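Local coordinates for alpha-amylase (Eisenia fetida, PDB 6M4K), which probably hydrolyses internal alpha-1,4-glucosidic linkages of starch-like polysaccharides, as a calcium- and chloride-dependent member of glycoside hydrolase family 13, at residues A[97-102]-A[232-237]; A[9-14]-A[223-228]; A[184-189]-A[195-200]. All blocks are in the same frame, centred on the assembly; numbering follows the deposited sequence. Where two conformers were deposited one is given.

Contact 1 (A[97-102]-A[232-237])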
loop_
_atom_site.group_PDB
_atom_site.type_symbol
_atom_site.label_atom_id
_atom_site.label_comp_id
_atom_site.label_asym_id
_atom_site.label_seq_id
_atom_site.Cartn_x
_atom_site.Cartn_y
_atom_site.Cartn_z
ATOM N N TYR A 97 -7.083 7.465 -9.996
ATOM C CA TYR A 97 -8.179 7.489 -9.035
ATOM C C TYR A 97 -7.686 7.577 -7.591
ATOM O O TYR A 97 -6.498 7.419 -7.300
ATOM C CB TYR A 97 -9.119 6.308 -9.290
ATOM C CG TYR A 97 -9.624 6.367 -10.718
ATOM C CD1 TYR A 97 -10.241 7.518 -11.204
ATOM C CD2 TYR A 97 -9.410 5.322 -11.600
ATOM C CE1 TYR A 97 -10.670 7.611 -12.514
ATOM C CE2 TYR A 97 -9.852 5.402 -12.925
ATOM C CZ TYR A 97 -10.477 6.552 -13.358
ATOM O OH TYR A 97 -10.898 6.627 -14.670
ATOM N N ILE A 98 -8.622 7.845 -6.681
ATOM C CA ILE A 98 -8.323 8.185 -5.291
ATOM C C ILE A 98 -8.977 7.161 -4.375
ATOM O O ILE A 98 -10.202 6.971 -4.417
ATOM C CB ILE A 98 -8.806 9.603 -4.943
ATOM C CG1 ILE A 98 -8.136 10.645 -5.838
ATOM C CG2 ILE A 98 -8.561 9.915 -3.460
ATOM C CD1 ILE A 98 -6.615 10.753 -5.673
ATOM N N TYR A 99 -8.172 6.539 -3.515
ATOM C CA TYR A 99 -8.655 5.634 -2.480
ATOM C C TYR A 99 -8.380 6.268 -1.126
ATOM O O TYR A 99 -7.230 6.608 -0.816
ATOM C CB TYR A 99 -7.973 4.270 -2.594
ATOM C CG TYR A 99 -8.009 3.772 -4.014
ATOM C CD1 TYR A 99 -9.202 3.380 -4.603
ATOM C CD2 TYR A 99 -6.869 3.795 -4.804
ATOM C CE1 TYR A 99 -9.245 2.963 -5.928
ATOM C CE2 TYR A 99 -6.901 3.386 -6.130
ATOM C CZ TYR A 99 -8.094 2.973 -6.681
ATOM O OH TYR A 99 -8.123 2.568 -7.998
ATOM N N VAL A 100 -9.417 6.440 -0.339
ATOM C CA VAL A 100 -9.314 7.111 0.945
ATOM C C VAL A 100 -8.975 6.103 2.033
ATOM O O VAL A 100 -9.606 5.053 2.143
ATOM C CB VAL A 100 -10.620 7.856 1.256
ATOM C CG1 VAL A 100 -10.739 8.163 2.745
ATOM C CG2 VAL A 100 -10.688 9.137 0.430
ATOM N N ASP A 101 -7.991 6.442 2.865
ATOM C CA ASP A 101 -7.691 5.698 4.086
ATOM C C ASP A 101 -8.800 6.007 5.093
ATOM O O ASP A 101 -8.852 7.094 5.684
ATOM C CB ASP A 101 -6.318 6.145 4.578
ATOM C CG ASP A 101 -5.699 5.226 5.602
ATOM O OD1 ASP A 101 -6.421 4.538 6.337
ATOM O OD2 ASP A 101 -4.441 5.237 5.695
ATOM N N GLY A 102 -9.729 5.061 5.255
ATOM C CA GLY A 102 -10.933 5.274 6.026
ATOM C C GLY A 102 -10.793 4.631 7.389
ATOM O O GLY A 102 -10.539 3.429 7.492
ATOM N N TYR A 232 -14.390 0.511 -4.691
ATOM C CA TYR A 232 -13.366 -0.480 -4.386
ATOM C C TYR A 232 -13.040 -0.447 -2.896
ATOM O O TYR A 232 -12.717 0.610 -2.351
ATOM C CB TYR A 232 -12.105 -0.148 -5.177
ATOM C CG TYR A 232 -10.923 -1.082 -4.988
ATOM C CD1 TYR A 232 -11.091 -2.456 -4.861
ATOM C CD2 TYR A 232 -9.615 -0.577 -4.993
ATOM C CE1 TYR A 232 -9.999 -3.305 -4.735
ATOM C CE2 TYR A 232 -8.518 -1.415 -4.861
ATOM C CZ TYR A 232 -8.713 -2.774 -4.734
ATOM O OH TYR A 232 -7.644 -3.644 -4.612
ATOM N N ILE A 233 -13.097 -1.593 -2.231
ATOM C CA ILE A 233 -12.791 -1.680 -0.806
ATOM C C ILE A 233 -11.668 -2.688 -0.637
ATOM O O ILE A 233 -11.800 -3.855 -1.040
ATOM C CB ILE A 233 -14.011 -2.102 0.026
ATOM C CG1 ILE A 233 -15.180 -1.130 -0.158
ATOM C CG2 ILE A 233 -13.615 -2.267 1.498
ATOM C CD1 ILE A 233 -14.955 0.209 0.478
ATOM N N TYR A 234 -10.553 -2.241 -0.069
ATOM C CA TYR A 234 -9.549 -3.166 0.422
ATOM C C TYR A 234 -9.347 -2.944 1.912
ATOM O O TYR A 234 -9.300 -1.803 2.385
ATOM C CB TYR A 234 -8.236 -3.158 -0.379
ATOM C CG TYR A 234 -7.526 -1.835 -0.558
ATOM C CD1 TYR A 234 -7.948 -0.929 -1.517
ATOM C CD2 TYR A 234 -6.410 -1.513 0.208
ATOM C CE1 TYR A 234 -7.290 0.276 -1.717
ATOM C CE2 TYR A 234 -5.722 -0.325 0.000
ATOM C CZ TYR A 234 -6.177 0.568 -0.954
ATOM O OH TYR A 234 -5.524 1.767 -1.174
ATOM N N GLN A 235 -9.271 -4.036 2.655
ATOM C CA GLN A 235 -9.415 -4.026 4.102
ATOM C C GLN A 235 -8.066 -4.334 4.725
ATOM O O GLN A 235 -7.433 -5.335 4.376
ATOM C CB GLN A 235 -10.436 -5.088 4.520
ATOM C CG GLN A 235 -11.828 -4.818 4.002
ATOM C CD GLN A 235 -12.673 -6.071 3.997
ATOM O OE1 GLN A 235 -13.440 -6.330 4.933
ATOM N NE2 GLN A 235 -12.502 -6.887 2.965
ATOM N N GLU A 236 -7.607 -3.464 5.628
ATOM C CA GLU A 236 -6.371 -3.744 6.344
ATOM C C GLU A 236 -6.679 -4.761 7.428
ATOM O O GLU A 236 -7.248 -4.428 8.474
ATOM C CB GLU A 236 -5.772 -2.488 6.962
ATOM C CG GLU A 236 -4.421 -2.824 7.599
ATOM C CD GLU A 236 -4.062 -2.029 8.846
ATOM O OE1 GLU A 236 -4.956 -1.468 9.521
ATOM O OE2 GLU A 236 -2.845 -1.985 9.159
ATOM N N VAL A 237 -6.316 -6.010 7.178
ATOM C CA VAL A 237 -6.390 -7.074 8.164
ATOM C C VAL A 237 -4.979 -7.604 8.307
ATOM O O VAL A 237 -4.439 -8.204 7.365
ATOM C CB VAL A 237 -7.345 -8.194 7.733
ATOM C CG1 VAL A 237 -7.404 -9.275 8.811
ATOM C CG2 VAL A 237 -8.721 -7.632 7.431
#
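Y99 and Y232 mark the closest backbone approach of segments 97-102 and 232-237, with 8.0 Å between the CA of Y99 and the CA of Y232. That spacing is too wide for direct strand pairing: strand 196-199 lies between the two, hydrogen-bonded through its backbone to both. The side chains therefore have to bridge the gap, and three tyrosines do so. The edge of the Y232 ring is directed at the face of Y99 in an offset edge-to-face pair, with centroids 5.6 Å apart and planes at 80°. The closest atoms are Y99 CE1 and Y232 CD2 at 3.7 Å, and Y99 CE1 lies near the plane of the Y232 ring. Strands 97-102 and 232-235 are the third and fifth of the eight parallel strands of the TIM barrel, so the contact reaches across one strand on the inner side of the barrel. The intervening G196 has no side chain to come between the two rings. Y234 adds a second approach from further along its strand: its OH is 3.8 Å from Y99 CB, and its CE1 is 4.1 Å from the same carbon. A chi1 of 55° sets CG of Y234 between its own N and C, and this swings the ring toward Y99 although the CB itself does not point there. The hydroxyls of Y232 and Y234 find partners on other strands, H339 ND1 and Q46 OE1 respectively.

Contact 2 (A[9-14]-A[223-228]); sequences SYYCQP and QWFPAG
Y11 and F225 bring the two loops nearest to each other, their CA atoms 7.8 Å apart, and neither segment has regular secondary structure. The ring of Y11 carries the contact. With CG anti to its own N (chi1 -180°), it extends from the 9-14 backbone toward the other loop and receives P226 on one face. P226 CD stands 3.7 Å from the ring centroid and 15° off the normal, which meets the definition of a CH-pi contact, while P226 CG lies 3.4 Å from Y11 CE1. F225 approaches differently: its CD1 is 3.6 Å from Y11 CD2, which sits in plane at the edge of the phenylalanine ring. A water bridges the hydroxyl of Y11 and the backbone carbonyl of W224, lying 3.0 Å from Y11 OH and donating to W224 O at 2.6 Å. Replacing Y11 by an alanine would probably leave P226 without the aromatic face it rests on and the water without its hydroxyl partner. The contact places the loop before strand 19-22, where C12 is tied by a disulfide to C43, against the loop leading into strand 232-235. The chemistry implies a partly solvated joint: apolar packing on the tyrosine ring, with its hydroxyl hydrogen-bonded to an ordered water.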
loop_
_atom_site.group_PDB
_atom_site.type_symbol
_atom_site.label_atom_id
_atom_site.label_comp_id
_atom_site.label_asym_id
_atom_site.label_seq_id
_atom_site.Cartn_x
_atom_site.Cartn_y
_atom_site.Cartn_z
ATOM N N SER A 9 -13.562 -5.402 -6.604
ATOM C CA SER A 9 -13.162 -5.045 -7.955
ATOM C C SER A 9 -12.847 -3.556 -8.017
ATOM O O SER A 9 -13.576 -2.728 -7.464
ATOM C CB SER A 9 -14.253 -5.401 -8.967
ATOM O OG SER A 9 -15.394 -4.581 -8.797
ATOM N N TYR A 10 -11.744 -3.222 -8.670
ATOM C CA TYR A 10 -11.334 -1.842 -8.850
ATOM C C TYR A 10 -11.438 -1.484 -10.321
ATOM O O TYR A 10 -11.636 -2.345 -11.183
ATOM C CB TYR A 10 -9.926 -1.604 -8.301
ATOM C CG TYR A 10 -8.867 -2.509 -8.877
ATOM C CD1 TYR A 10 -8.632 -3.768 -8.345
ATOM C CD2 TYR A 10 -8.097 -2.099 -9.948
ATOM C CE1 TYR A 10 -7.661 -4.590 -8.860
ATOM C CE2 TYR A 10 -7.116 -2.912 -10.469
ATOM C CZ TYR A 10 -6.909 -4.162 -9.926
ATOM O OH TYR A 10 -5.937 -4.972 -10.443
ATOM N N TYR A 11 -11.337 -0.195 -10.600
ATOM C CA TYR A 11 -11.558 0.342 -11.933
ATOM C C TYR A 11 -10.354 1.180 -12.327
ATOM O O TYR A 11 -10.000 2.132 -11.627
ATOM C CB TYR A 11 -12.816 1.209 -11.952
ATOM C CG TYR A 11 -13.105 1.787 -13.309
ATOM C CD1 TYR A 11 -13.634 0.987 -14.313
ATOM C CD2 TYR A 11 -12.844 3.118 -13.596
ATOM C CE1 TYR A 11 -13.894 1.492 -15.565
ATOM C CE2 TYR A 11 -13.108 3.636 -14.859
ATOM C CZ TYR A 11 -13.640 2.812 -15.834
ATOM O OH TYR A 11 -13.918 3.297 -17.091
ATOM N N CYS A 12 -9.742 0.844 -13.452
ATOM C CA CYS A 12 -8.580 1.565 -13.940
ATOM C C CYS A 12 -8.750 1.874 -15.417
ATOM O O CYS A 12 -9.455 1.158 -16.142
ATOM C CB CYS A 12 -7.299 0.723 -13.789
ATOM S SG CYS A 12 -6.821 0.362 -12.098
ATOM N N GLN A 13 -8.084 2.930 -15.863
ATOM C CA GLN A 13 -7.980 3.205 -17.286
ATOM C C GLN A 13 -7.190 2.085 -17.959
ATOM O O GLN A 13 -6.394 1.400 -17.312
ATOM C CB GLN A 13 -7.255 4.531 -17.507
ATOM C CG GLN A 13 -8.044 5.747 -17.084
ATOM C CD GLN A 13 -9.224 6.017 -17.994
ATOM O OE1 GLN A 13 -10.344 6.223 -17.526
ATOM N NE2 GLN A 13 -8.982 6.019 -19.297
ATOM N N PRO A 14 -7.396 1.878 -19.259
ATOM C CA PRO A 14 -6.615 0.862 -19.968
ATOM C C PRO A 14 -5.122 1.097 -19.784
ATOM O O PRO A 14 -4.645 2.230 -19.813
ATOM C CB PRO A 14 -7.031 1.059 -21.432
ATOM C CG PRO A 14 -8.416 1.624 -21.348
ATOM C CD PRO A 14 -8.411 2.508 -20.127
ATOM N N GLN A 223 -19.978 10.604 -13.417
ATOM C CA GLN A 223 -19.173 11.558 -14.167
ATOM C C GLN A 223 -17.892 10.906 -14.676
ATOM O O GLN A 223 -17.396 11.262 -15.749
ATOM C CB GLN A 223 -18.856 12.784 -13.308
ATOM C CG GLN A 223 -18.131 13.895 -14.059
ATOM C CD GLN A 223 -17.863 15.116 -13.194
ATOM O OE1 GLN A 223 -18.597 15.395 -12.250
ATOM N NE2 GLN A 223 -16.808 15.848 -13.519
ATOM N N TRP A 224 -17.360 9.928 -13.938
ATOM C CA TRP A 224 -16.106 9.282 -14.318
ATOM C C TRP A 224 -16.213 7.766 -14.404
ATOM O O TRP A 224 -15.504 7.134 -15.198
ATOM C CB TRP A 224 -15.001 9.606 -13.306
ATOM C CG TRP A 224 -14.678 11.052 -13.168
ATOM C CD1 TRP A 224 -13.894 11.798 -13.996
ATOM C CD2 TRP A 224 -15.106 11.926 -12.118
ATOM N NE1 TRP A 224 -13.818 13.090 -13.530
ATOM C CE2 TRP A 224 -14.553 13.194 -12.379
ATOM C CE3 TRP A 224 -15.910 11.761 -10.985
ATOM C CZ2 TRP A 224 -14.775 14.292 -11.540
ATOM C CZ3 TRP A 224 -16.127 12.848 -10.161
ATOM C CH2 TRP A 224 -15.563 14.090 -10.440
ATOM N N PHE A 225 -17.048 7.167 -13.570
ATOM C CA PHE A 225 -17.051 5.725 -13.397
ATOM C C PHE A 225 -18.252 5.094 -14.081
ATOM O O PHE A 225 -19.281 5.749 -14.275
ATOM C CB PHE A 225 -17.057 5.380 -11.903
ATOM C CG PHE A 225 -15.874 5.945 -11.175
ATOM C CD1 PHE A 225 -14.617 5.399 -11.368
ATOM C CD2 PHE A 225 -15.998 7.044 -10.347
ATOM C CE1 PHE A 225 -13.499 5.939 -10.726
ATOM C CE2 PHE A 225 -14.883 7.584 -9.703
ATOM C CZ PHE A 225 -13.637 7.023 -9.899
ATOM N N PRO A 226 -18.155 3.824 -14.469
ATOM C CA PRO A 226 -19.290 3.178 -15.135
ATOM C C PRO A 226 -20.490 3.117 -14.208
ATOM O O PRO A 226 -20.362 3.005 -12.986
ATOM C CB PRO A 226 -18.768 1.768 -15.438
ATOM C CG PRO A 226 -17.265 1.900 -15.434
ATOM C CD PRO A 226 -16.969 2.947 -14.401
ATOM N N ALA A 227 -21.678 3.198 -14.806
ATOM C CA ALA A 227 -22.894 3.058 -14.022
ATOM C C ALA A 227 -22.951 1.675 -13.384
ATOM O O ALA A 227 -22.462 0.690 -13.937
ATOM C CB ALA A 227 -24.126 3.284 -14.903
ATOM N N GLY A 228 -23.523 1.620 -12.187
ATOM C CA GLY A 228 -23.715 0.358 -11.499
ATOM C C GLY A 228 -22.461 -0.269 -10.926
ATOM O O GLY A 228 -22.393 -1.496 -10.801
HETATM O O HOH W 1 -16.236 5.268 -16.887
#

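Contact 3 (A[184-189]-A[195-200]); sequences EFANRL and AGFRLD
F197 meets A186 and L189 in a buried helix-on-strand contact of the TIM barrel, where helix 176-192 packs against the outside of strand 196-199, the strand that follows it in the chain. Two backbone approaches define the geometry: the CA atoms of A186 and F197 are 8.4 Å apart, and those of L189 and A195 8.7 Å. F197 spans the first of these gaps. Its CB points at the helix, and with chi1 -61° the outer edge of the ring meets A186. CZ lies 3.8 Å from A186 CB and 3.6 Å from A186 O, the carbonyl oxygen being near the ring plane. L189, modelled in two conformers, adds a tentative, looser contact, CD2 to F197 CE2 at 4.2 Å. V100 and I233, from the two neighbouring strands, also touch F197. R188 grips E184 one turn back on the helix side-on, NE to OE2 and NH2 to OE1, with both oxygens close to the guanidinium plane. Inside the barrel, R198 NH1 forms a salt bridge with D200 OD1 (2.9 Å), which is met on its anti side and lies 24° out of the guanidinium plane; R198 NH1 also pairs with D101 OD1. Helix and strand are thus joined mainly by apolar packing, without polar bonds between the segments, and the E184-R188 and R198-D200 salt bridges each lie within one segment and take no part in the contact.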
loop_
_atom_site.group_PDB
_atom_site.type_symbol
_atom_site.label_atom_id
_atom_site.label_comp_id
_atom_site.label_asym_id
_atom_site.label_seq_id
_atom_site.Cartn_x
_atom_site.Cartn_y
_atom_site.Cartn_z
ATOM N N GLU A 184 -22.607 7.615 5.850
ATOM C CA GLU A 184 -22.792 8.967 5.335
ATOM C C GLU A 184 -21.454 9.585 4.961
ATOM O O GLU A 184 -21.336 10.247 3.925
ATOM C CB GLU A 184 -23.497 9.849 6.370
ATOM C CG GLU A 184 -23.852 11.272 5.870
ATOM C CD GLU A 184 -22.667 12.240 5.821
ATOM O OE1 GLU A 184 -21.760 12.130 6.676
ATOM O OE2 GLU A 184 -22.638 13.120 4.926
ATOM N N PHE A 185 -20.446 9.395 5.816
ATOM C CA PHE A 185 -19.091 9.867 5.540
ATOM C C PHE A 185 -18.563 9.267 4.241
ATOM O O PHE A 185 -18.152 9.990 3.325
ATOM C CB PHE A 185 -18.218 9.468 6.732
ATOM C CG PHE A 185 -16.729 9.583 6.498
ATOM C CD1 PHE A 185 -16.155 10.769 6.069
ATOM C CD2 PHE A 185 -15.906 8.504 6.750
ATOM C CE1 PHE A 185 -14.772 10.861 5.883
ATOM C CE2 PHE A 185 -14.536 8.587 6.569
ATOM C CZ PHE A 185 -13.971 9.767 6.138
ATOM N N ALA A 186 -18.609 7.940 4.129
ATOM C CA ALA A 186 -18.119 7.292 2.919
ATOM C C ALA A 186 -18.905 7.736 1.689
ATOM O O ALA A 186 -18.319 7.996 0.633
ATOM C CB ALA A 186 -18.176 5.777 3.085
ATOM N N ASN A 187 -20.234 7.852 1.811
ATOM C CA ASN A 187 -21.047 8.238 0.660
ATOM C C ASN A 187 -20.792 9.670 0.217
ATOM O O ASN A 187 -20.897 9.978 -0.975
ATOM C CB ASN A 187 -22.532 8.038 0.969
ATOM C CG ASN A 187 -22.958 6.607 0.792
ATOM O OD1 ASN A 187 -22.359 5.887 -0.003
ATOM N ND2 ASN A 187 -23.992 6.180 1.524
ATOM N N ARG A 188 -20.507 10.568 1.160
ATOM C CA ARG A 188 -20.177 11.935 0.785
ATOM C C ARG A 188 -18.926 11.952 -0.077
ATOM O O ARG A 188 -18.877 12.616 -1.119
ATOM C CB ARG A 188 -20.005 12.780 2.054
ATOM C CG ARG A 188 -19.680 14.251 1.825
ATOM C CD ARG A 188 -19.978 15.122 3.070
ATOM N NE ARG A 188 -20.044 14.338 4.296
ATOM C CZ ARG A 188 -19.098 14.331 5.231
ATOM N NH1 ARG A 188 -18.019 15.090 5.086
ATOM N NH2 ARG A 188 -19.228 13.564 6.305
ATOM N N LEU A 189 -17.928 11.155 0.311
ATOM C CA LEU A 189 -16.687 11.111 -0.451
ATOM C C LEU A 189 -16.890 10.438 -1.804
ATOM O O LEU A 189 -16.366 10.920 -2.820
ATOM C CB LEU A 189 -15.588 10.443 0.373
ATOM C CG LEU A 189 -14.833 11.367 1.343
ATOM C CD1 LEU A 189 -15.752 12.171 2.268
ATOM C CD2 LEU A 189 -13.842 10.560 2.153
ATOM N N ALA A 195 -12.929 6.829 -5.451
ATOM C CA ALA A 195 -13.121 5.548 -6.126
ATOM C C ALA A 195 -13.169 4.368 -5.169
ATOM O O ALA A 195 -13.593 3.276 -5.560
ATOM C CB ALA A 195 -11.994 5.323 -7.142
ATOM N N GLY A 196 -12.758 4.554 -3.924
ATOM C CA GLY A 196 -12.693 3.432 -3.018
ATOM C C GLY A 196 -11.993 3.812 -1.729
ATOM O O GLY A 196 -11.683 4.985 -1.492
ATOM N N PHE A 197 -11.773 2.798 -0.894
ATOM C CA PHE A 197 -11.270 3.005 0.458
ATOM C C PHE A 197 -10.299 1.905 0.837
ATOM O O PHE A 197 -10.539 0.726 0.550
ATOM C CB PHE A 197 -12.405 3.023 1.491
ATOM C CG PHE A 197 -13.391 4.123 1.268
ATOM C CD1 PHE A 197 -14.440 3.968 0.367
ATOM C CD2 PHE A 197 -13.270 5.320 1.946
ATOM C CE1 PHE A 197 -15.335 5.006 0.148
ATOM C CE2 PHE A 197 -14.158 6.352 1.737
ATOM C CZ PHE A 197 -15.197 6.194 0.833
ATOM N N ARG A 198 -9.204 2.303 1.484
ATOM C CA ARG A 198 -8.384 1.406 2.286
ATOM C C ARG A 198 -8.953 1.481 3.698
ATOM O O ARG A 198 -8.884 2.535 4.333
ATOM C CB ARG A 198 -6.943 1.915 2.275
ATOM C CG ARG A 198 -5.977 1.150 3.175
ATOM C CD ARG A 198 -5.644 1.890 4.476
ATOM N NE ARG A 198 -4.687 1.118 5.270
ATOM C CZ ARG A 198 -4.464 1.297 6.570
ATOM N NH1 ARG A 198 -5.112 2.237 7.243
ATOM N NH2 ARG A 198 -3.582 0.531 7.196
ATOM N N LEU A 199 -9.554 0.402 4.191
ATOM C CA LEU A 199 -10.213 0.442 5.498
ATOM C C LEU A 199 -9.230 0.050 6.601
ATOM O O LEU A 199 -8.759 -1.087 6.668
ATOM C CB LEU A 199 -11.498 -0.389 5.518
ATOM C CG LEU A 199 -12.643 0.143 4.659
ATOM C CD1 LEU A 199 -13.859 -0.744 4.842
ATOM C CD2 LEU A 199 -12.992 1.599 4.976
ATOM N N ASP A 200 -8.934 1.006 7.469
ATOM C CA ASP A 200 -8.004 0.823 8.573
ATOM C C ASP A 200 -8.549 -0.141 9.630
ATOM O O ASP A 200 -9.742 -0.133 9.953
ATOM C CB ASP A 200 -7.809 2.196 9.220
ATOM C CG ASP A 200 -6.842 2.179 10.365
ATOM O OD1 ASP A 200 -5.648 1.959 10.114
ATOM O OD2 ASP A 200 -7.274 2.424 11.516
#

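In the fold
Contacts 1 and 3 are core and share one sheet: strand 196-199 runs between 97-102 and 232-235, with Y232 O 2.8 Å from F197 N. They occupy its two sides, contact 1 the barrel interior, where tyrosine rings meet and the hydroxyls of Y232 and Y234 are hydrogen-bonded, and contact 3 the seam to the outer helix, where van der Waals packing prevails. Contact 2, about 15 Å between centres from contact 1, is only partly buried and joins loops through a CH-pi contact and a water. It still reaches both others, through Y10 on Y232 and through F225 on A195.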